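Local coordinates for protein aspartate-semialdehyde dehydrogenase (Thermus thermophilus, PDB 2YV3) that probably catalyses the NADPH-dependent reductive dephosphorylation of L-aspartyl-4-phosphate to L-aspartate semialdehyde, a shared step toward lysine, threonine and methionine, at residues G7-A11 with V12-I16; E168-R171 with F172-E176; G202-R205 with E206-K209; V268-E272 with A273-P277. All coordinates share one frame; numbering follows the deposited sequence.

Interaction 1: G7-A11 with V12-I16; sequences GATGA and VGREI
A8, T9 and G10 fold back on G13 and R14 in the glycine-rich turn of a Rossmann-type nucleotide-binding fold, where strand 3-6 gives way to helix 11-22. The GATGAVG sequence has glycines at each third place, and T9, G10, A11 and V12 are predicted to bind NADP(+).

Backbone hydrogen bonds begin the helix. G10 stands at the N-cap, and its O accepts R14 N at 2.7 Å. One residue on, E15 N reaches A11 O at 3.0 Å. Within the turn, G10 N is bonded to G7 O at 3.1 Å, which curls the loop before the helix starts.

Close packing accounts for two of the glycines. G13 CA meets A8 O at 3.2 Å in a CA-H...O contact, and a side chain on G13 would run into that oxygen. G7 has a positive phi that would jam a CB against the preceding carbonyl.

Polar and charged side chains frame the turn. E15 forms salt bridges with K18 and R236, both outside this turn, while T9 OG1 has a weak hydrogen bond to S38. R14 instead stays with the loop: its chain, extended from CG to NE, crosses T9 obliquely, with CG 3.4 Å from G10 O. The guanidinium turns an edge to T9, bringing NH1 to 3.4 Å from T9 CB.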
ATOM      1  N   GLY A   7     -13.481  20.086  20.716  1.00 31.03           N
ATOM      2  CA  GLY A   7     -12.229  19.544  20.213  1.00 24.63           C
ATOM      3  C   GLY A   7     -11.304  20.523  19.498  1.00 31.55           C
ATOM      4  O   GLY A   7     -10.161  20.191  19.202  1.00 34.66           O
ATOM      5  N   ALA A   8     -11.796  21.726  19.220  1.00 34.73           N
ATOM      6  CA  ALA A   8     -11.025  22.766  18.526  1.00 33.97           C
ATOM      7  C   ALA A   8      -9.609  22.440  18.054  1.00 27.32           C
ATOM      8  O   ALA A   8      -9.389  22.080  16.906  1.00 34.89           O
ATOM      9  CB  ALA A   8     -10.982  24.033  19.382  1.00 33.95           C
ATOM     10  N   THR A   9      -8.658  22.579  18.966  1.00 32.67           N
ATOM     11  CA  THR A   9      -7.220  22.383  18.724  1.00 27.19           C
ATOM     12  C   THR A   9      -6.664  21.118  18.046  1.00 25.91           C
ATOM     13  O   THR A   9      -5.446  20.976  17.882  1.00 25.92           O
ATOM     14  CB  THR A   9      -6.474  22.592  20.039  1.00 22.73           C
ATOM     15  OG1 THR A   9      -6.676  21.467  20.895  1.00 18.30           O
ATOM     16  CG2 THR A   9      -7.019  23.830  20.745  1.00 27.55           C
ATOM     17  N   GLY A  10      -7.540  20.210  17.637  1.00 33.67           N
ATOM     18  CA  GLY A  10      -7.091  18.990  16.985  1.00 25.52           C
ATOM     19  C   GLY A  10      -6.968  19.122  15.475  1.00 30.57           C
ATOM     20  O   GLY A  10      -7.267  20.174  14.903  1.00 18.33           O
ATOM     21  N   ALA A  11      -6.530  18.047  14.826  1.00 27.52           N
ATOM     22  CA  ALA A  11      -6.372  18.050  13.378  1.00 26.70           C
ATOM     23  C   ALA A  11      -7.726  18.267  12.701  1.00 20.25           C
ATOM     24  O   ALA A  11      -7.885  19.136  11.865  1.00 22.33           O
ATOM     25  CB  ALA A  11      -5.764  16.745  12.932  1.00 32.53           C
ATOM     26  N   VAL A  12      -8.706  17.468  13.074  1.00 20.12           N
ATOM     27  CA  VAL A  12     -10.033  17.610  12.516  1.00 23.44           C
ATOM     28  C   VAL A  12     -10.607  18.966  12.964  1.00 25.69           C
ATOM     29  O   VAL A  12     -10.992  19.797  12.131  1.00 10.37           O
ATOM     30  CB  VAL A  12     -10.954  16.447  12.997  1.00 22.40           C
ATOM     31  CG1 VAL A  12     -12.389  16.678  12.556  1.00 24.74           C
ATOM     32  CG2 VAL A  12     -10.433  15.123  12.458  1.00  7.84           C
ATOM     33  N   GLY A  13     -10.661  19.179  14.278  1.00 21.95           N
ATOM     34  CA  GLY A  13     -11.183  20.430  14.816  1.00 22.96           C
ATOM     35  C   GLY A  13     -10.619  21.660  14.128  1.00 23.05           C
ATOM     36  O   GLY A  13     -11.333  22.627  13.830  1.00 19.08           O
ATOM     37  N   ARG A  14      -9.315  21.629  13.876  1.00 31.74           N
ATOM     38  CA  ARG A  14      -8.667  22.736  13.187  1.00 27.99           C
ATOM     39  C   ARG A  14      -9.120  22.816  11.734  1.00 30.08           C
ATOM     40  O   ARG A  14      -9.317  23.910  11.215  1.00 36.18           O
ATOM     41  CB  ARG A  14      -7.149  22.616  13.265  1.00 20.57           C
ATOM     42  CG  ARG A  14      -6.547  23.498  14.330  1.00 16.90           C
ATOM     43  CD  ARG A  14      -5.040  23.457  14.279  1.00 33.04           C
ATOM     44  NE  ARG A  14      -4.470  24.559  15.047  1.00 44.84           N
ATOM     45  CZ  ARG A  14      -4.638  24.733  16.355  1.00 42.17           C
ATOM     46  NH1 ARG A  14      -5.364  23.867  17.052  1.00 45.36           N
ATOM     47  NH2 ARG A  14      -4.084  25.779  16.964  1.00 40.95           N
ATOM     48  N   GLU A  15      -9.276  21.679  11.063  1.00 22.34           N
ATOM     49  CA  GLU A  15      -9.749  21.738   9.689  1.00 28.95           C
ATOM     50  C   GLU A  15     -11.227  22.113   9.754  1.00 22.02           C
ATOM     51  O   GLU A  15     -11.735  22.829   8.899  1.00 21.60           O
ATOM     52  CB  GLU A  15      -9.556  20.398   8.952  1.00 26.96           C
ATOM     53  CG  GLU A  15      -8.093  19.934   8.800  1.00 41.61           C
ATOM     54  CD  GLU A  15      -7.112  21.033   8.335  1.00 42.91           C
ATOM     55  OE1 GLU A  15      -6.000  20.690   7.861  1.00 35.38           O
ATOM     56  OE2 GLU A  15      -7.437  22.231   8.450  1.00 30.72           O
ATOM     57  N   ILE A  16     -11.911  21.646  10.789  1.00 19.46           N
ATOM     58  CA  ILE A  16     -13.319  21.970  10.948  1.00 25.72           C
ATOM     59  C   ILE A  16     -13.574  23.480  10.904  1.00 22.56           C
ATOM     60  O   ILE A  16     -14.659  23.902  10.523  1.00 26.35           O
ATOM     61  CB  ILE A  16     -13.889  21.398  12.264  1.00 22.46           C
ATOM     62  CG1 ILE A  16     -13.795  19.873  12.246  1.00 29.74           C
ATOM     63  CG2 ILE A  16     -15.330  21.804  12.425  1.00 16.22           C
ATOM     64  CD1 ILE A  16     -14.323  19.198  13.485  1.00 22.86           C
TER

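Interaction 2: E168-R171 with F172-E176; sequences ETHR and FLHGE
F172 N donates to E168 O at 2.9 Å, a regular i to i+4 helical bond near the C-terminal end of helix 159-173. The pattern then tightens: H174 N bonds to R171 O at 2.8 Å, G175 N donates to F172 O, and G175 breaks away with positive phi, the familiar glycine exit from a helix. This turn returns E176 to R171, whose guanidinium carries a salt-bridge network. R171 NH1 pairs with E168 OE1, and R171 NE with E176 OE1 at 3.4 Å, the guanidinium and carboxylate planes being 85° apart; the modelled places of R171 NH1 and E176 OE1 are somewhat doubtful. E168 OE2 also accepts K179 N. A leucine in place of R171 would probably leave the E168 and E176 carboxylates without their shared cation and set E176 free to swing away.

The histidines face the second subunit, whose own H174 and H170 meet their rings. Within the chain, the CB bond of H170 points away from 172-176, but CG anti to the backbone N (chi1 -155°) brings the ring back rim to rim with that of H174, centroids 5.1 Å apart. One water lies in the plane of both rings, 2.9 Å from H170 NE2 and 2.7 Å from H174 NE2.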
ATOM      1  N   GLU A 168      11.000  12.871  12.361  1.00 20.88           N
ATOM      2  CA  GLU A 168      11.648  11.568  12.286  1.00 19.41           C
ATOM      3  C   GLU A 168      12.330  11.276  10.958  1.00 20.09           C
ATOM      4  O   GLU A 168      13.490  10.857  10.929  1.00 19.00           O
ATOM      5  CB  GLU A 168      10.648  10.457  12.608  1.00 17.60           C
ATOM      6  CG  GLU A 168      10.192  10.455  14.069  1.00 33.98           C
ATOM      7  CD  GLU A 168      11.359  10.588  15.056  1.00 45.87           C
ATOM      8  OE1 GLU A 168      11.671  11.737  15.455  1.00 40.16           O
ATOM      9  OE2 GLU A 168      11.972   9.550  15.417  1.00 37.20           O
ATOM     10  N   THR A 169      11.617  11.483   9.854  1.00 16.68           N
ATOM     11  CA  THR A 169      12.198  11.229   8.546  1.00 14.92           C
ATOM     12  C   THR A 169      13.424  12.129   8.434  1.00 19.33           C
ATOM     13  O   THR A 169      14.361  11.842   7.691  1.00 15.34           O
ATOM     14  CB  THR A 169      11.203  11.554   7.398  1.00 21.85           C
ATOM     15  OG1 THR A 169       9.942  10.923   7.650  1.00 16.20           O
ATOM     16  CG2 THR A 169      11.739  11.036   6.069  1.00 10.23           C
ATOM     17  N   HIS A 170      13.415  13.209   9.208  1.00 17.34           N
ATOM     18  CA  HIS A 170      14.511  14.168   9.196  1.00 25.52           C
ATOM     19  C   HIS A 170      15.768  13.632   9.867  1.00 22.68           C
ATOM     20  O   HIS A 170      16.878  13.719   9.325  1.00 13.07           O
ATOM     21  CB  HIS A 170      14.088  15.473   9.875  1.00 32.54           C
ATOM     22  CG  HIS A 170      14.863  16.665   9.403  1.00 50.36           C
ATOM     23  ND1 HIS A 170      14.288  17.908   9.227  1.00 56.82           N
ATOM     24  CD2 HIS A 170      16.162  16.795   9.041  1.00 46.96           C
ATOM     25  CE1 HIS A 170      15.201  18.751   8.776  1.00 57.60           C
ATOM     26  NE2 HIS A 170      16.346  18.098   8.654  1.00 55.92           N
ATOM     27  N   ARG A 171      15.598  13.091  11.061  1.00 21.20           N
ATOM     28  CA  ARG A 171      16.728  12.534  11.775  1.00 26.72           C
ATOM     29  C   ARG A 171      17.221  11.300  11.013  1.00 25.14           C
ATOM     30  O   ARG A 171      18.421  11.048  10.949  1.00 26.50           O
ATOM     31  CB  ARG A 171      16.309  12.214  13.206  1.00 32.34           C
ATOM     32  CG  ARG A 171      16.106  13.462  14.085  1.00 19.83           C
ATOM     33  CD  ARG A 171      15.444  13.056  15.387  1.00 34.34           C
ATOM     34  NE  ARG A 171      16.041  11.823  15.900  1.00 47.11           N
ATOM     35  CZ  ARG A 171      15.403  10.929  16.652  1.00 54.40           C
ATOM     36  NH1 ARG A 171      14.135  11.130  16.985  1.00 56.06           N
ATOM     37  NH2 ARG A 171      16.031   9.831  17.066  1.00 57.32           N
ATOM     38  N   PHE A 172      16.292  10.560  10.407  1.00 32.01           N
ATOM     39  CA  PHE A 172      16.638   9.383   9.599  1.00 32.95           C
ATOM     40  C   PHE A 172      17.723   9.815   8.587  1.00 35.54           C
ATOM     41  O   PHE A 172      18.835   9.298   8.600  1.00 35.49           O
ATOM     42  CB  PHE A 172      15.400   8.862   8.838  1.00 29.08           C
ATOM     43  CG  PHE A 172      15.662   7.606   8.044  1.00 25.25           C
ATOM     44  CD1 PHE A 172      15.741   6.370   8.672  1.00 22.97           C
ATOM     45  CD2 PHE A 172      15.936   7.674   6.680  1.00 28.46           C
ATOM     46  CE1 PHE A 172      16.104   5.219   7.959  1.00 23.64           C
ATOM     47  CE2 PHE A 172      16.301   6.526   5.955  1.00 24.01           C
ATOM     48  CZ  PHE A 172      16.388   5.301   6.595  1.00 12.93           C
ATOM     49  N   LEU A 173      17.395  10.773   7.722  1.00 33.24           N
ATOM     50  CA  LEU A 173      18.348  11.271   6.732  1.00 30.36           C
ATOM     51  C   LEU A 173      19.685  11.704   7.309  1.00 30.93           C
ATOM     52  O   LEU A 173      20.666  11.817   6.580  1.00 30.89           O
ATOM     53  CB  LEU A 173      17.746  12.446   5.963  1.00 22.20           C
ATOM     54  CG  LEU A 173      16.836  12.045   4.808  1.00 29.56           C
ATOM     55  CD1 LEU A 173      17.661  11.236   3.805  1.00 36.29           C
ATOM     56  CD2 LEU A 173      15.668  11.222   5.304  1.00 24.60           C
ATOM     57  N   HIS A 174      19.724  11.941   8.616  1.00 38.31           N
ATOM     58  CA  HIS A 174      20.950  12.389   9.267  1.00 42.68           C
ATOM     59  C   HIS A 174      21.680  11.308  10.049  1.00 45.65           C
ATOM     60  O   HIS A 174      22.677  11.581  10.712  1.00 36.42           O
ATOM     61  CB  HIS A 174      20.651  13.576  10.183  1.00 46.86           C
ATOM     62  CG  HIS A 174      20.316  14.834   9.444  1.00 42.26           C
ATOM     63  ND1 HIS A 174      21.163  15.394   8.512  1.00 44.28           N
ATOM     64  CD2 HIS A 174      19.235  15.646   9.508  1.00 42.77           C
ATOM     65  CE1 HIS A 174      20.617  16.499   8.034  1.00 51.11           C
ATOM     66  NE2 HIS A 174      19.447  16.674   8.622  1.00 45.03           N
ATOM     67  N   GLY A 175      21.172  10.083   9.976  1.00 48.35           N
ATOM     68  CA  GLY A 175      21.820   8.980  10.657  1.00 43.69           C
ATOM     69  C   GLY A 175      21.152   8.440  11.900  1.00 42.25           C
ATOM     70  O   GLY A 175      20.974   7.227  12.015  1.00 44.39           O
ATOM     71  N   GLU A 176      20.780   9.322  12.826  1.00 44.38           N
ATOM     72  CA  GLU A 176      20.166   8.888  14.075  1.00 45.11           C
ATOM     73  C   GLU A 176      18.902   8.047  13.910  1.00 42.62           C
ATOM     74  O   GLU A 176      17.996   8.402  13.161  1.00 41.14           O
ATOM     75  CB  GLU A 176      19.923  10.100  14.995  1.00 48.96           C
ATOM     76  CG  GLU A 176      19.325  11.344  14.339  1.00 56.71           C
ATOM     77  CD  GLU A 176      19.447  12.605  15.221  1.00 67.03           C
ATOM     78  OE1 GLU A 176      18.800  13.637  14.908  1.00 58.24           O
ATOM     79  OE2 GLU A 176      20.204  12.567  16.225  1.00 71.47           O
TER
HETATM   80  O   HOH W   1      18.723  18.772   7.132  1.00 20.68           O

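Interaction 3: G202-R205 with E206-K209; sequences GYTR and EEMK
T204 O accepts M208 N at 2.9 Å in an almost perfectly straight bond, the first full turn where the loop 202-205 runs into helix 205-219. T204 is the N-cap, and its side chain and that of E207 complete the end of the helix by reciprocal bonds. T204 OG1 sits between its own backbone N and carbonyl carbon (chi1 73°), from where it receives E207 N at 3.2 Å. In return E207, extended beyond CG and crossing T204 at about a right angle, brings OE1 to T204 N at 2.6 Å; the donor meets the anti side of the carboxylate, close to its plane.

Y203 lies against the same glutamate. E207 CB is at the edge of its ring, and E207 CD is 3.7 Å from Y203 CD1. M208 adds an oblique Met-aromatic contact, its SD 5.0 Å from the Y203 ring centroid. Its CG also packs on Y203 CB at 3.9 Å. The second subunit also reaches these side chains: its R292 forms a salt bridge with E207 OE1, and its R294 a cation-pi contact with Y203.

Away from the cap, K209 NZ bonds to E206 OE1 at 3.2 Å from above the carboxylate plane. E206 touches Q152 and C125, and K209 NZ lies near R96, residues predicted to bind substrate, catalyse and bind phosphate. A classic capping box thus starts a helix whose opposite charges border the probable active site.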
ATOM      1  N   GLY A 202      -8.536 -11.753  13.719  1.00 14.07           N
ATOM      2  CA  GLY A 202      -7.289 -11.425  13.047  1.00 21.80           C
ATOM      3  C   GLY A 202      -7.126  -9.995  12.569  1.00 20.52           C
ATOM      4  O   GLY A 202      -6.020  -9.446  12.586  1.00 22.18           O
ATOM      5  N   TYR A 203      -8.233  -9.403  12.136  1.00 25.37           N
ATOM      6  CA  TYR A 203      -8.269  -8.026  11.659  1.00 18.89           C
ATOM      7  C   TYR A 203      -8.098  -7.027  12.805  1.00 21.24           C
ATOM      8  O   TYR A 203      -8.100  -7.392  13.984  1.00 18.21           O
ATOM      9  CB  TYR A 203      -9.594  -7.766  10.942  1.00  7.47           C
ATOM     10  CG  TYR A 203      -9.721  -8.553   9.675  1.00 13.90           C
ATOM     11  CD1 TYR A 203      -9.344  -8.001   8.462  1.00 21.89           C
ATOM     12  CD2 TYR A 203     -10.106  -9.899   9.697  1.00 26.86           C
ATOM     13  CE1 TYR A 203      -9.330  -8.761   7.299  1.00 26.68           C
ATOM     14  CE2 TYR A 203     -10.099 -10.670   8.538  1.00 17.84           C
ATOM     15  CZ  TYR A 203      -9.705 -10.089   7.343  1.00 20.86           C
ATOM     16  OH  TYR A 203      -9.649 -10.833   6.192  1.00 24.31           O
ATOM     17  N   THR A 204      -7.923  -5.763  12.438  1.00 25.68           N
ATOM     18  CA  THR A 204      -7.766  -4.687  13.409  1.00 28.21           C
ATOM     19  C   THR A 204      -9.075  -3.910  13.430  1.00 25.99           C
ATOM     20  O   THR A 204      -9.875  -4.015  12.495  1.00 30.64           O
ATOM     21  CB  THR A 204      -6.602  -3.732  13.022  1.00 29.67           C
ATOM     22  OG1 THR A 204      -6.981  -2.923  11.897  1.00 16.29           O
ATOM     23  CG2 THR A 204      -5.348  -4.542  12.678  1.00 18.65           C
ATOM     24  N   ARG A 205      -9.303  -3.144  14.489  1.00 28.15           N
ATOM     25  CA  ARG A 205     -10.534  -2.367  14.594  1.00 28.15           C
ATOM     26  C   ARG A 205     -10.686  -1.505  13.355  1.00 23.15           C
ATOM     27  O   ARG A 205     -11.786  -1.313  12.873  1.00 32.78           O
ATOM     28  CB  ARG A 205     -10.523  -1.490  15.859  1.00 40.43           C
ATOM     29  CG  ARG A 205     -11.586  -0.387  15.884  1.00 43.52           C
ATOM     30  CD  ARG A 205     -12.502  -0.453  17.116  1.00 51.28           C
ATOM     31  NE  ARG A 205     -13.393   0.712  17.182  1.00 53.43           N
ATOM     32  CZ  ARG A 205     -14.385   0.869  18.059  1.00 48.01           C
ATOM     33  NH1 ARG A 205     -14.636  -0.065  18.967  1.00 51.21           N
ATOM     34  NH2 ARG A 205     -15.140   1.959  18.017  1.00 42.61           N
ATOM     35  N   GLU A 206      -9.578  -0.994  12.835  1.00 27.29           N
ATOM     36  CA  GLU A 206      -9.629  -0.164  11.634  1.00 30.91           C
ATOM     37  C   GLU A 206     -10.187  -0.984  10.472  1.00 27.49           C
ATOM     38  O   GLU A 206     -11.194  -0.627   9.876  1.00 33.97           O
ATOM     39  CB  GLU A 206      -8.231   0.340  11.281  1.00 35.15           C
ATOM     40  CG  GLU A 206      -8.215   1.440  10.256  1.00 20.96           C
ATOM     41  CD  GLU A 206      -8.587   2.800  10.823  1.00 41.65           C
ATOM     42  OE1 GLU A 206      -9.046   2.904  11.996  1.00 40.26           O
ATOM     43  OE2 GLU A 206      -8.421   3.784  10.071  1.00 42.38           O
ATOM     44  N   GLU A 207      -9.524  -2.089  10.156  1.00 29.89           N
ATOM     45  CA  GLU A 207      -9.965  -2.972   9.087  1.00 27.20           C
ATOM     46  C   GLU A 207     -11.449  -3.283   9.233  1.00 28.49           C
ATOM     47  O   GLU A 207     -12.223  -3.095   8.290  1.00 18.58           O
ATOM     48  CB  GLU A 207      -9.164  -4.283   9.118  1.00 22.45           C
ATOM     49  CG  GLU A 207      -7.709  -4.090   8.777  1.00 27.18           C
ATOM     50  CD  GLU A 207      -6.857  -5.320   9.003  1.00 25.48           C
ATOM     51  OE1 GLU A 207      -6.719  -5.754  10.163  1.00 41.51           O
ATOM     52  OE2 GLU A 207      -6.317  -5.855   8.018  1.00 34.45           O
ATOM     53  N   MET A 208     -11.831  -3.745  10.427  1.00 26.68           N
ATOM     54  CA  MET A 208     -13.208  -4.126  10.734  1.00 23.77           C
ATOM     55  C   MET A 208     -14.282  -3.075  10.496  1.00 29.94           C
ATOM     56  O   MET A 208     -15.456  -3.402  10.286  1.00 32.07           O
ATOM     57  CB  MET A 208     -13.293  -4.640  12.167  1.00 25.28           C
ATOM     58  CG  MET A 208     -12.858  -6.087  12.270  1.00 19.61           C
ATOM     59  SD  MET A 208     -13.445  -6.960  10.793  1.00 27.87           S
ATOM     60  CE  MET A 208     -15.195  -7.070  11.097  1.00 20.49           C
ATOM     61  N   LYS A 209     -13.863  -1.815  10.505  1.00 27.19           N
ATOM     62  CA  LYS A 209     -14.753  -0.693  10.284  1.00 16.48           C
ATOM     63  C   LYS A 209     -15.144  -0.623   8.815  1.00 21.22           C
ATOM     64  O   LYS A 209     -16.307  -0.364   8.499  1.00 22.27           O
ATOM     65  CB  LYS A 209     -14.056   0.588  10.739  1.00 17.31           C
ATOM     66  CG  LYS A 209     -13.840   0.586  12.242  1.00 15.19           C
ATOM     67  CD  LYS A 209     -12.691   1.479  12.697  1.00 41.70           C
ATOM     68  CE  LYS A 209     -13.009   2.966  12.579  1.00 47.42           C
ATOM     69  NZ  LYS A 209     -11.925   3.806  13.171  1.00 39.39           N
TER

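Interaction 4: V268-E272 with A273-P277; sequences VDEPE and AKRYP
E270 and R275 lie side by side and point the same way across a tight hairpin, CB to CB 3.3 Å apart. Their charged ends meet loosely: E270 OE2 and R275 NH1 make a long salt bridge of 3.7 Å, and the carboxylate and guanidinium planes are turned 61° from each other. The extended start of the arginine (chi1 -178°) lays CD along E270 CB at 3.4 Å, and the bend at chi3 then turns the guanidinium toward the carboxylate. A273 CB lies over one face of the guanidinium, offset toward its rim. With an alanine here in place of E270, R275 would probably lose its ionic mate and its guanidinium would be able to turn more freely beside A273.

Beyond this pair, V268 points toward residues 273-277. Its CG1 rests 3.4 Å from the backbone C of Y276 and 4.2 Å from P277 CD, an apolar patch continued where P277 packs on F306 and V308. Y276 turns the other way, its OH hydrogen-bonded to H194 of the second subunit.

The backbone sets these orientations. E270 and R275 are an antiparallel hydrogen-bonded pair, each N donating to the other's O in bonds modelled as very short. K274 N returns to P271 O at 2.6 Å, and K274 itself takes a left-handed conformation. A type I turn from P271 to K274, followed by a G1 beta bulge in which K274 and R275 both face E270, is the classic compact beta hairpin.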
ATOM      1  N   VAL A 268     -10.273  10.605 -12.064  1.00 19.87           N
ATOM      2  CA  VAL A 268      -8.914  10.879 -12.508  1.00 21.93           C
ATOM      3  C   VAL A 268      -8.402   9.555 -13.084  1.00 29.01           C
ATOM      4  O   VAL A 268      -7.909   8.696 -12.347  1.00 25.88           O
ATOM      5  CB  VAL A 268      -8.052  11.334 -11.309  1.00 11.38           C
ATOM      6  CG1 VAL A 268      -6.585  11.249 -11.638  1.00 15.96           C
ATOM      7  CG2 VAL A 268      -8.428  12.748 -10.942  1.00 14.45           C
ATOM      8  N   ASP A 269      -8.521   9.393 -14.403  1.00 32.76           N
ATOM      9  CA  ASP A 269      -8.126   8.138 -15.025  1.00 33.61           C
ATOM     10  C   ASP A 269      -7.540   8.242 -16.424  1.00 33.33           C
ATOM     11  O   ASP A 269      -8.273   8.191 -17.407  1.00 35.87           O
ATOM     12  CB  ASP A 269      -9.337   7.200 -15.064  1.00 31.62           C
ATOM     13  CG  ASP A 269      -8.953   5.747 -14.959  1.00 29.34           C
ATOM     14  OD1 ASP A 269      -8.209   5.258 -15.827  1.00 39.00           O
ATOM     15  OD2 ASP A 269      -9.404   5.083 -14.005  1.00 40.90           O
ATOM     16  N   GLU A 270      -6.218   8.360 -16.518  1.00 33.13           N
ATOM     17  CA  GLU A 270      -5.567   8.428 -17.820  1.00 34.82           C
ATOM     18  C   GLU A 270      -4.178   7.789 -17.806  1.00 28.99           C
ATOM     19  O   GLU A 270      -3.188   8.444 -17.513  1.00 27.39           O
ATOM     20  CB  GLU A 270      -5.450   9.874 -18.278  1.00 39.65           C
ATOM     21  CG  GLU A 270      -5.641  10.033 -19.758  1.00 49.63           C
ATOM     22  CD  GLU A 270      -7.107  10.076 -20.155  1.00 45.22           C
ATOM     23  OE1 GLU A 270      -7.404   9.702 -21.311  1.00 39.65           O
ATOM     24  OE2 GLU A 270      -7.946  10.496 -19.321  1.00 29.30           O
ATOM     25  N   PRO A 271      -4.097   6.497 -18.128  1.00 25.30           N
ATOM     26  CA  PRO A 271      -2.829   5.756 -18.155  1.00 31.83           C
ATOM     27  C   PRO A 271      -1.768   6.355 -19.077  1.00 32.68           C
ATOM     28  O   PRO A 271      -0.668   6.723 -18.636  1.00 29.85           O
ATOM     29  CB  PRO A 271      -3.256   4.363 -18.608  1.00 28.91           C
ATOM     30  CG  PRO A 271      -4.619   4.235 -18.022  1.00 32.41           C
ATOM     31  CD  PRO A 271      -5.241   5.590 -18.321  1.00 29.11           C
ATOM     32  N   GLU A 272      -2.106   6.422 -20.360  1.00 31.04           N
ATOM     33  CA  GLU A 272      -1.233   6.973 -21.392  1.00 35.61           C
ATOM     34  C   GLU A 272      -0.570   8.266 -20.904  1.00 33.80           C
ATOM     35  O   GLU A 272       0.620   8.508 -21.144  1.00 32.81           O
ATOM     36  CB  GLU A 272      -2.047   7.267 -22.658  1.00 32.67           C
ATOM     37  CG  GLU A 272      -2.890   6.093 -23.158  1.00 48.26           C
ATOM     38  CD  GLU A 272      -3.803   6.461 -24.332  1.00 50.73           C
ATOM     39  OE1 GLU A 272      -3.304   6.623 -25.474  1.00 45.35           O
ATOM     40  OE2 GLU A 272      -5.026   6.594 -24.107  1.00 46.92           O
ATOM     41  N   ALA A 273      -1.349   9.098 -20.223  1.00 25.35           N
ATOM     42  CA  ALA A 273      -0.831  10.356 -19.713  1.00 27.97           C
ATOM     43  C   ALA A 273      -0.361  10.273 -18.250  1.00 28.00           C
ATOM     44  O   ALA A 273      -0.309  11.294 -17.563  1.00 26.91           O
ATOM     45  CB  ALA A 273      -1.888  11.433 -19.864  1.00 22.82           C
ATOM     46  N   LYS A 274      -0.006   9.069 -17.791  1.00 25.01           N
ATOM     47  CA  LYS A 274       0.445   8.867 -16.418  1.00 22.58           C
ATOM     48  C   LYS A 274      -0.488   9.680 -15.554  1.00 25.51           C
ATOM     49  O   LYS A 274      -0.041  10.513 -14.764  1.00 37.26           O
ATOM     50  CB  LYS A 274       1.880   9.377 -16.231  1.00 20.73           C
ATOM     51  CG  LYS A 274       2.921   8.664 -17.083  1.00 22.23           C
ATOM     52  CD  LYS A 274       4.314   9.255 -16.868  1.00 30.25           C
ATOM     53  CE  LYS A 274       5.204   9.112 -18.098  1.00 25.00           C
ATOM     54  NZ  LYS A 274       5.382   7.707 -18.547  1.00 33.73           N
ATOM     55  N   ARG A 275      -1.787   9.457 -15.714  1.00 21.12           N
ATOM     56  CA  ARG A 275      -2.772  10.220 -14.954  1.00 15.47           C
ATOM     57  C   ARG A 275      -3.722   9.374 -14.103  1.00 17.63           C
ATOM     58  O   ARG A 275      -4.710   8.843 -14.614  1.00 15.08           O
ATOM     59  CB  ARG A 275      -3.567  11.097 -15.915  1.00  1.15           C
ATOM     60  CG  ARG A 275      -4.591  11.965 -15.254  1.00 17.82           C
ATOM     61  CD  ARG A 275      -5.448  12.629 -16.298  1.00 33.27           C
ATOM     62  NE  ARG A 275      -4.662  13.572 -17.091  1.00 51.67           N
ATOM     63  CZ  ARG A 275      -5.049  14.071 -18.260  1.00 58.95           C
ATOM     64  NH1 ARG A 275      -6.226  13.718 -18.792  1.00 58.29           N
ATOM     65  NH2 ARG A 275      -4.260  14.932 -18.884  1.00 60.07           N
ATOM     66  N   TYR A 276      -3.425   9.306 -12.800  1.00 11.57           N
ATOM     67  CA  TYR A 276      -4.185   8.530 -11.819  1.00  7.97           C
ATOM     68  C   TYR A 276      -4.221   9.208 -10.411  1.00 20.31           C
ATOM     69  O   TYR A 276      -3.523  10.196 -10.155  1.00 11.06           O
ATOM     70  CB  TYR A 276      -3.557   7.133 -11.747  1.00  9.45           C
ATOM     71  CG  TYR A 276      -2.067   7.168 -12.030  1.00 13.06           C
ATOM     72  CD1 TYR A 276      -1.184   7.688 -11.091  1.00 19.83           C
ATOM     73  CD2 TYR A 276      -1.555   6.830 -13.291  1.00 19.57           C
ATOM     74  CE1 TYR A 276       0.159   7.894 -11.393  1.00 21.59           C
ATOM     75  CE2 TYR A 276      -0.197   7.037 -13.605  1.00  8.69           C
ATOM     76  CZ  TYR A 276       0.641   7.582 -12.647  1.00 13.59           C
ATOM     77  OH  TYR A 276       1.931   7.930 -12.937  1.00 23.70           O
ATOM     78  N   PRO A 277      -5.044   8.680  -9.479  1.00 22.24           N
ATOM     79  CA  PRO A 277      -5.136   9.255  -8.134  1.00 18.60           C
ATOM     80  C   PRO A 277      -3.836   9.184  -7.323  1.00 25.21           C
ATOM     81  O   PRO A 277      -3.100   8.195  -7.382  1.00 30.40           O
ATOM     82  CB  PRO A 277      -6.250   8.434  -7.493  1.00 18.48           C
ATOM     83  CG  PRO A 277      -7.105   8.085  -8.614  1.00 16.28           C
ATOM     84  CD  PRO A 277      -6.078   7.645  -9.641  1.00 21.58           C
TER

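The four contacts are all local, yet their chemistry follows their place. Interaction 1 lies in the nucleotide-binding part and, unlike the others, is not touched by the second subunit; it relies on glycine and backbone. Interactions 2, 3 and 4 belong to the dimerisation part and meet the partner chain. Interactions 1 and 3 both begin a helix, one with a bare glycine cap and the other, the most buried, with a side-chain capping box. At the end of helix 159-173, interaction 2 gathers charges and water-bridged histidines, whereas interaction 4 is a surface hairpin without a helix. They stand well apart, with centres 25 to 33 Å from one another.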